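Local coordinates for protein putative Xylose isomerase (Rhodospirillum rubrum, PDB 3QXB) that probably acts as a metal-dependent sugar isomerase, with a TIM barrel that holds iron and manganese ions, at residues Leu58-Pro61 against Trp62-Asp65; Gly112-His115 against Leu116-Ile120; Arg148-Glu151 against Ile152-Ile155. One frame throughout, in Å; residues are numbered along the deposited sequence.

Contact 1 (Leu58-Pro61 against Trp62-Asp65); sequences LTDP and WWPD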
# COMPACT_ATOMS: atom_id res chain seq x y z
N LEU A 58 -2.19 -1.42 10.36
CA LEU A 58 -1.90 -2.45 11.37
C LEU A 58 -3.07 -3.41 11.50
O LEU A 58 -2.85 -4.59 11.67
CB LEU A 58 -1.59 -1.84 12.73
CG LEU A 58 -0.21 -1.23 12.93
CD1 LEU A 58 -0.16 -0.40 14.26
CD2 LEU A 58 0.82 -2.31 12.96
N THR A 59 -4.31 -2.90 11.37
CA THR A 59 -5.50 -3.71 11.41
C THR A 59 -6.51 -3.17 10.37
O THR A 59 -7.04 -2.06 10.54
CB THR A 59 -6.15 -3.78 12.87
OG1 THR A 59 -6.54 -2.51 13.30
CG2 THR A 59 -5.21 -4.40 13.93
N ASP A 60 -6.76 -3.97 9.32
CA ASP A 60 -7.56 -3.57 8.18
C ASP A 60 -9.03 -3.43 8.61
O ASP A 60 -9.61 -4.37 9.15
CB ASP A 60 -7.45 -4.63 7.06
CG ASP A 60 -7.99 -4.17 5.72
OD1 ASP A 60 -8.75 -3.16 5.66
OD2 ASP A 60 -7.71 -4.88 4.71
N PRO A 61 -9.64 -2.26 8.39
CA PRO A 61 -11.08 -2.05 8.65
C PRO A 61 -11.96 -3.12 7.99
O PRO A 61 -12.97 -3.52 8.54
CB PRO A 61 -11.33 -0.66 8.03
CG PRO A 61 -10.05 0.09 8.22
CD PRO A 61 -8.98 -1.01 7.97
N TRP A 62 -11.57 -3.58 6.83
CA TRP A 62 -12.28 -4.67 6.12
C TRP A 62 -12.26 -6.05 6.81
O TRP A 62 -13.10 -6.90 6.53
CB TRP A 62 -11.75 -4.81 4.70
CG TRP A 62 -12.14 -3.70 3.80
CD1 TRP A 62 -11.32 -2.79 3.25
CD2 TRP A 62 -13.44 -3.42 3.31
NE1 TRP A 62 -12.03 -1.92 2.46
CE2 TRP A 62 -13.34 -2.27 2.51
CE3 TRP A 62 -14.71 -3.98 3.53
CZ2 TRP A 62 -14.44 -1.71 1.87
CZ3 TRP A 62 -15.80 -3.41 2.92
CH2 TRP A 62 -15.66 -2.32 2.09
N TRP A 63 -11.32 -6.30 7.69
CA TRP A 63 -11.27 -7.61 8.38
C TRP A 63 -12.58 -7.89 9.14
O TRP A 63 -13.21 -6.95 9.59
CB TRP A 63 -10.11 -7.64 9.36
CG TRP A 63 -8.75 -7.73 8.76
CD1 TRP A 63 -8.42 -7.97 7.43
CD2 TRP A 63 -7.52 -7.60 9.46
NE1 TRP A 63 -7.06 -7.96 7.29
CE2 TRP A 63 -6.49 -7.77 8.52
CE3 TRP A 63 -7.19 -7.39 10.80
CZ2 TRP A 63 -5.13 -7.72 8.89
CZ3 TRP A 63 -5.86 -7.35 11.16
CH2 TRP A 63 -4.85 -7.46 10.21
N PRO A 64 -12.96 -9.16 9.30
CA PRO A 64 -14.16 -9.45 10.08
C PRO A 64 -14.07 -8.84 11.47
O PRO A 64 -12.98 -8.81 12.08
CB PRO A 64 -14.23 -10.99 10.11
CG PRO A 64 -13.45 -11.42 8.96
CD PRO A 64 -12.43 -10.37 8.65
N ASP A 65 -15.19 -8.29 11.90
CA ASP A 65 -15.28 -7.45 13.08
C ASP A 65 -14.64 -8.08 14.30
O ASP A 65 -13.91 -7.43 15.04
CB ASP A 65 -16.75 -7.17 13.44
CG ASP A 65 -17.47 -6.36 12.40
OD1 ASP A 65 -16.99 -6.30 11.25
OD2 ASP A 65 -18.54 -5.80 12.71
O HOH W 1 -6.03 -7.06 4.76
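D60 and W63 meet round a type I beta turn that runs from D60 to W63, in the loop leading from strand 51-55 to helix 65-81. The turn is closed by the amide of W63, whose N donates to D60 O at 3.0 Å from well above the carbonyl plane. The side chain of D60 adds a second bond to the turn: with CG anti to the backbone N (chi1 -168°), the carboxylate swings forward over the next peptide, and OD1 accepts the amide N of W62 at 3.1 Å. That donor also arrives from above the carboxylate plane. Such a side-chain bond to the amide two residues on is the mark of an Asx turn, here laid over the beta turn.

The tight part is the indole of W63, which folds back under the chain. D60 CB makes a CH-pi contact over the face of its five-membered ring, 3.4 Å from the centroid, and D60 N lies over the same ring system. Farther along, T59 CA sits 3.7 Å from W63 CZ3, so that the indole lies against D60 CB at its five-membered ring and against the T59-D60 backbone beyond it. Packing is looser at W63 NE1, where a single water accepts from NE1 at 2.9 Å and donates to D60 OD2, bridging the two side chains where they do not bond directly.

W62 meets W63 of the second subunit edge-to-face, and W63 meets W62 of that subunit in the same way. Within the chain, R118 of helix 106-125 reaches P61 O, W63 O and D65, while T59 and W63 lean on helix 65-81, which begins at D65.

Contact 2 (Gly112-His115 against Leu116-Ile120); sequences GYQH and LKRAI. With EDO (1,2-ethanediol), chain O.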
# COMPACT_ATOMS: atom_id res chain seq x y z
N GLY A 112 -16.21 2.90 -0.70
CA GLY A 112 -15.50 3.90 0.09
C GLY A 112 -16.24 4.26 1.37
O GLY A 112 -15.65 4.33 2.44
N TYR A 113 -17.54 4.50 1.24
CA TYR A 113 -18.45 4.70 2.38
C TYR A 113 -18.25 3.57 3.43
O TYR A 113 -17.99 3.81 4.59
CB TYR A 113 -19.90 4.76 1.90
CG TYR A 113 -20.86 5.12 3.00
CD1 TYR A 113 -21.25 4.16 3.91
CD2 TYR A 113 -21.41 6.42 3.10
CE1 TYR A 113 -22.13 4.45 4.93
CE2 TYR A 113 -22.26 6.72 4.12
CZ TYR A 113 -22.62 5.73 5.05
OH TYR A 113 -23.48 5.98 6.07
N GLN A 114 -18.34 2.35 2.98
CA GLN A 114 -18.31 1.18 3.85
C GLN A 114 -16.91 1.04 4.47
O GLN A 114 -16.75 0.72 5.66
CB GLN A 114 -18.71 -0.06 3.05
CG GLN A 114 -18.84 -1.34 3.94
CD GLN A 114 -19.37 -2.57 3.24
OE1 GLN A 114 -19.78 -3.53 3.91
NE2 GLN A 114 -19.35 -2.57 1.92
N HIS A 115 -15.88 1.38 3.70
CA HIS A 115 -14.53 1.37 4.22
C HIS A 115 -14.42 2.22 5.46
O HIS A 115 -13.98 1.73 6.50
CB HIS A 115 -13.53 1.84 3.16
CG HIS A 115 -12.11 1.90 3.64
ND1 HIS A 115 -11.36 0.77 3.90
CD2 HIS A 115 -11.29 2.96 3.87
CE1 HIS A 115 -10.15 1.14 4.32
NE2 HIS A 115 -10.08 2.46 4.27
N LEU A 116 -14.83 3.50 5.34
CA LEU A 116 -14.79 4.43 6.46
C LEU A 116 -15.76 4.10 7.60
O LEU A 116 -15.42 4.29 8.78
CB LEU A 116 -15.01 5.86 5.94
CG LEU A 116 -14.85 7.05 6.88
CD1 LEU A 116 -13.62 6.94 7.78
CD2 LEU A 116 -14.86 8.32 6.07
N LYS A 117 -16.97 3.64 7.26
CA LYS A 117 -17.92 3.13 8.24
C LYS A 117 -17.27 2.05 9.10
O LYS A 117 -17.37 2.08 10.33
CB LYS A 117 -19.17 2.60 7.57
CG LYS A 117 -20.25 2.01 8.48
CD LYS A 117 -19.96 0.55 8.85
CE LYS A 117 -21.17 -0.10 9.48
NZ LYS A 117 -20.83 -1.41 10.05
N ARG A 118 -16.58 1.12 8.46
CA ARG A 118 -15.91 0.05 9.20
C ARG A 118 -14.74 0.57 10.02
O ARG A 118 -14.53 0.12 11.16
CB ARG A 118 -15.49 -1.06 8.23
CG ARG A 118 -16.69 -1.81 7.66
CD ARG A 118 -16.32 -3.01 6.77
NE ARG A 118 -15.71 -4.06 7.58
CZ ARG A 118 -16.38 -4.97 8.29
NH1 ARG A 118 -17.72 -5.01 8.27
NH2 ARG A 118 -15.72 -5.88 8.99
N ALA A 119 -13.99 1.53 9.46
CA ALA A 119 -12.93 2.20 10.24
C ALA A 119 -13.49 2.93 11.46
O ALA A 119 -12.88 2.91 12.54
CB ALA A 119 -12.14 3.19 9.35
N ILE A 120 -14.63 3.58 11.31
CA ILE A 120 -15.31 4.18 12.45
C ILE A 120 -15.69 3.09 13.49
O ILE A 120 -15.48 3.28 14.69
CB ILE A 120 -16.57 4.93 11.99
CG1 ILE A 120 -16.16 6.18 11.21
CG2 ILE A 120 -17.52 5.20 13.16
CD1 ILE A 120 -17.27 6.86 10.36
C1 EDO O . -24.06 2.50 9.28
O1 EDO O . -25.47 2.64 9.52
C2 EDO O . -23.53 3.78 8.66
O2 EDO O . -24.15 3.97 7.40
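Y113 and K117 stand one turn apart on helix 106-125, an outer helix of the TIM barrel, and Q114 and R118 repeat the spacing beside them. The backbone is regular alpha-helix, K117 N bonding to Y113 O at 2.9 Å. The Y113 ring leans forward toward K117, its CE1 4.4 Å from K117 CB. Q114 and R118 instead run alongside each other in the same direction, joined by their aliphatic parts at Q114 CG and R118 CD, 4.1 Å apart, with amide and guanidinium planes turned 75° to one another. R118 bends at chi3 (68°), and its guanidinium forms a salt bridge with D65. H115 faces inward, its NE2 bonded to S95 and its ring stacked on that of H100. K117, bent at chi2 (-83°), sends NZ to D121. With an alanine in place of Y113, the ethanediol would probably lose its hydroxyl partner and a gap would be likely to open beside K117 CB. That diol probably comes from the crystallisation liquor; its O2 lies at the edge of the Y113 ring, in the ring plane, and is hydrogen-bonded to Y113 OH at 2.5 Å.

Contact 3 (Arg148-Glu151 against Ile152-Ile155); sequences RREE and IYAI. With ACT (acetate ion), chain P.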
# COMPACT_ATOMS: atom_id res chain seq x y z
N ARG A 148 -18.23 15.64 -14.40
CA ARG A 148 -18.11 14.39 -13.67
C ARG A 148 -17.53 14.65 -12.31
O ARG A 148 -18.00 14.08 -11.33
CB ARG A 148 -17.25 13.35 -14.41
CG ARG A 148 -18.00 12.68 -15.56
CD ARG A 148 -18.95 11.57 -15.07
NE ARG A 148 -18.20 10.42 -14.56
CZ ARG A 148 -18.74 9.41 -13.88
NH1 ARG A 148 -20.05 9.36 -13.63
NH2 ARG A 148 -17.96 8.42 -13.47
N ARG A 149 -16.52 15.51 -12.23
CA ARG A 149 -15.91 15.79 -10.93
C ARG A 149 -16.95 16.32 -9.95
O ARG A 149 -17.01 15.89 -8.78
CB ARG A 149 -14.72 16.73 -11.04
CG ARG A 149 -13.46 16.09 -11.61
CD ARG A 149 -12.35 17.09 -11.84
NE ARG A 149 -11.76 17.57 -10.60
CZ ARG A 149 -10.49 17.39 -10.23
NH1 ARG A 149 -9.62 16.76 -11.02
NH2 ARG A 149 -10.07 17.86 -9.06
N GLU A 150 -17.80 17.22 -10.45
CA GLU A 150 -18.83 17.85 -9.64
C GLU A 150 -19.92 16.90 -9.22
O GLU A 150 -20.35 16.92 -8.08
CB GLU A 150 -19.46 19.05 -10.36
CG GLU A 150 -18.93 20.33 -9.79
CD GLU A 150 -19.28 20.49 -8.29
OE1 GLU A 150 -20.32 19.96 -7.75
OE2 GLU A 150 -18.44 21.11 -7.62
N GLU A 151 -20.37 16.08 -10.16
CA GLU A 151 -21.36 15.06 -9.88
C GLU A 151 -20.87 14.10 -8.76
O GLU A 151 -21.60 13.79 -7.82
CB GLU A 151 -21.67 14.28 -11.17
CG GLU A 151 -22.73 13.22 -11.04
CD GLU A 151 -22.87 12.35 -12.28
OE1 GLU A 151 -22.13 12.57 -13.26
OE2 GLU A 151 -23.73 11.45 -12.26
N ILE A 152 -19.61 13.68 -8.88
CA ILE A 152 -19.03 12.67 -7.99
C ILE A 152 -18.80 13.26 -6.61
O ILE A 152 -19.11 12.64 -5.57
CB ILE A 152 -17.75 12.07 -8.61
CG1 ILE A 152 -18.12 11.32 -9.89
CG2 ILE A 152 -17.03 11.15 -7.67
CD1 ILE A 152 -16.89 10.92 -10.71
N TYR A 153 -18.33 14.50 -6.61
CA TYR A 153 -18.11 15.22 -5.38
C TYR A 153 -19.41 15.46 -4.60
O TYR A 153 -19.42 15.33 -3.37
CB TYR A 153 -17.40 16.56 -5.67
CG TYR A 153 -17.30 17.40 -4.44
CD1 TYR A 153 -16.59 16.97 -3.34
CD2 TYR A 153 -17.97 18.58 -4.36
CE1 TYR A 153 -16.53 17.73 -2.17
CE2 TYR A 153 -17.93 19.35 -3.21
CZ TYR A 153 -17.22 18.92 -2.12
OH TYR A 153 -17.19 19.72 -1.01
N ALA A 154 -20.53 15.76 -5.27
CA ALA A 154 -21.74 16.05 -4.53
C ALA A 154 -22.20 14.79 -3.76
O ALA A 154 -22.68 14.86 -2.62
CB ALA A 154 -22.86 16.57 -5.45
N ILE A 155 -21.99 13.64 -4.38
CA ILE A 155 -22.31 12.38 -3.74
C ILE A 155 -21.35 12.14 -2.58
O ILE A 155 -21.77 11.73 -1.50
CB ILE A 155 -22.28 11.25 -4.76
CG1 ILE A 155 -23.51 11.40 -5.68
CG2 ILE A 155 -22.21 9.86 -4.05
CD1 ILE A 155 -23.35 10.78 -7.07
C ACT P . -14.26 19.01 -7.36
O ACT P . -15.13 19.57 -8.10
OXT ACT P . -13.11 18.68 -7.80
CH3 ACT P . -14.60 18.76 -5.93
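I152 N bonds back to R148 O at 3.0 Å, the first of four successive bonds from N of residue i+4 to O of residue i that carry helix 146-170 through both segments. Y153 N to R149 O and A154 N to E150 O are of similar length, but the last, I155 N to E151 O, stretches to 3.5 Å and is weak.

On one flank I152 runs back along the helix toward R148. Its CG1 lies anti to the carbonyl carbon (chi1 -64°), which carries CD1 over one face of the R148 guanidinium, 3.9 Å from NH2 and offset toward the rim. R148 folds at chi2 and chi3 to present that face, while its NE pairs with D142 and its NH2 bonds to P104 O. A long salt bridge, 3.8 Å from R148 NH1 to E151 OE1, adds a looser tie at the exposed end of E151.

The other flank gathers round an acetate ion, probably from the crystallisation liquor. R149, whose NH1 bonds to A183 O, meets it edge-on, NE donating to OXT at 3.3 Å and NH2 adding a weak second bond to the same oxygen. The acetate methyl lies over the face of the Y153 ring, 3.4 Å from CG. E150 and Y153 run side by side in the same direction, carboxylate and ring planes 86° apart, with E150 OE2 4.2 Å from Y153 CD2. The ends of both are held by helix 190-200: E150 by a salt bridge to R195, the Y153 hydroxyl by D199.

The acetate is thus met by charge at its carboxylate and by an aromatic face at its methyl. R149 beside the acetate and R195 beside E150 OE2 would probably offset the repulsion between the two carboxylates, and the long bonds to R149 suggest a loose hold.

In the fold
Contacts 1 and 2 are direct neighbours, their centres 11 Å apart, and R118 is the main tie: its NH2 forms a salt bridge with D65 OD1 at 2.6 Å. W62 adds to it by packing on H115 and Q114, so that the loop after strand 51-55 is fastened to helix 106-125. Contact 3, on helix 146-170 later in the chain, touches neither; its centre is 19 Å from that of contact 2 and 29 Å from that of contact 1. None of the three reaches the metals. The L116 side chain is about 11 Å from that of the metal ligand E178, and L58 about 12 Å from E286, whereas contact 3 lies away from the site.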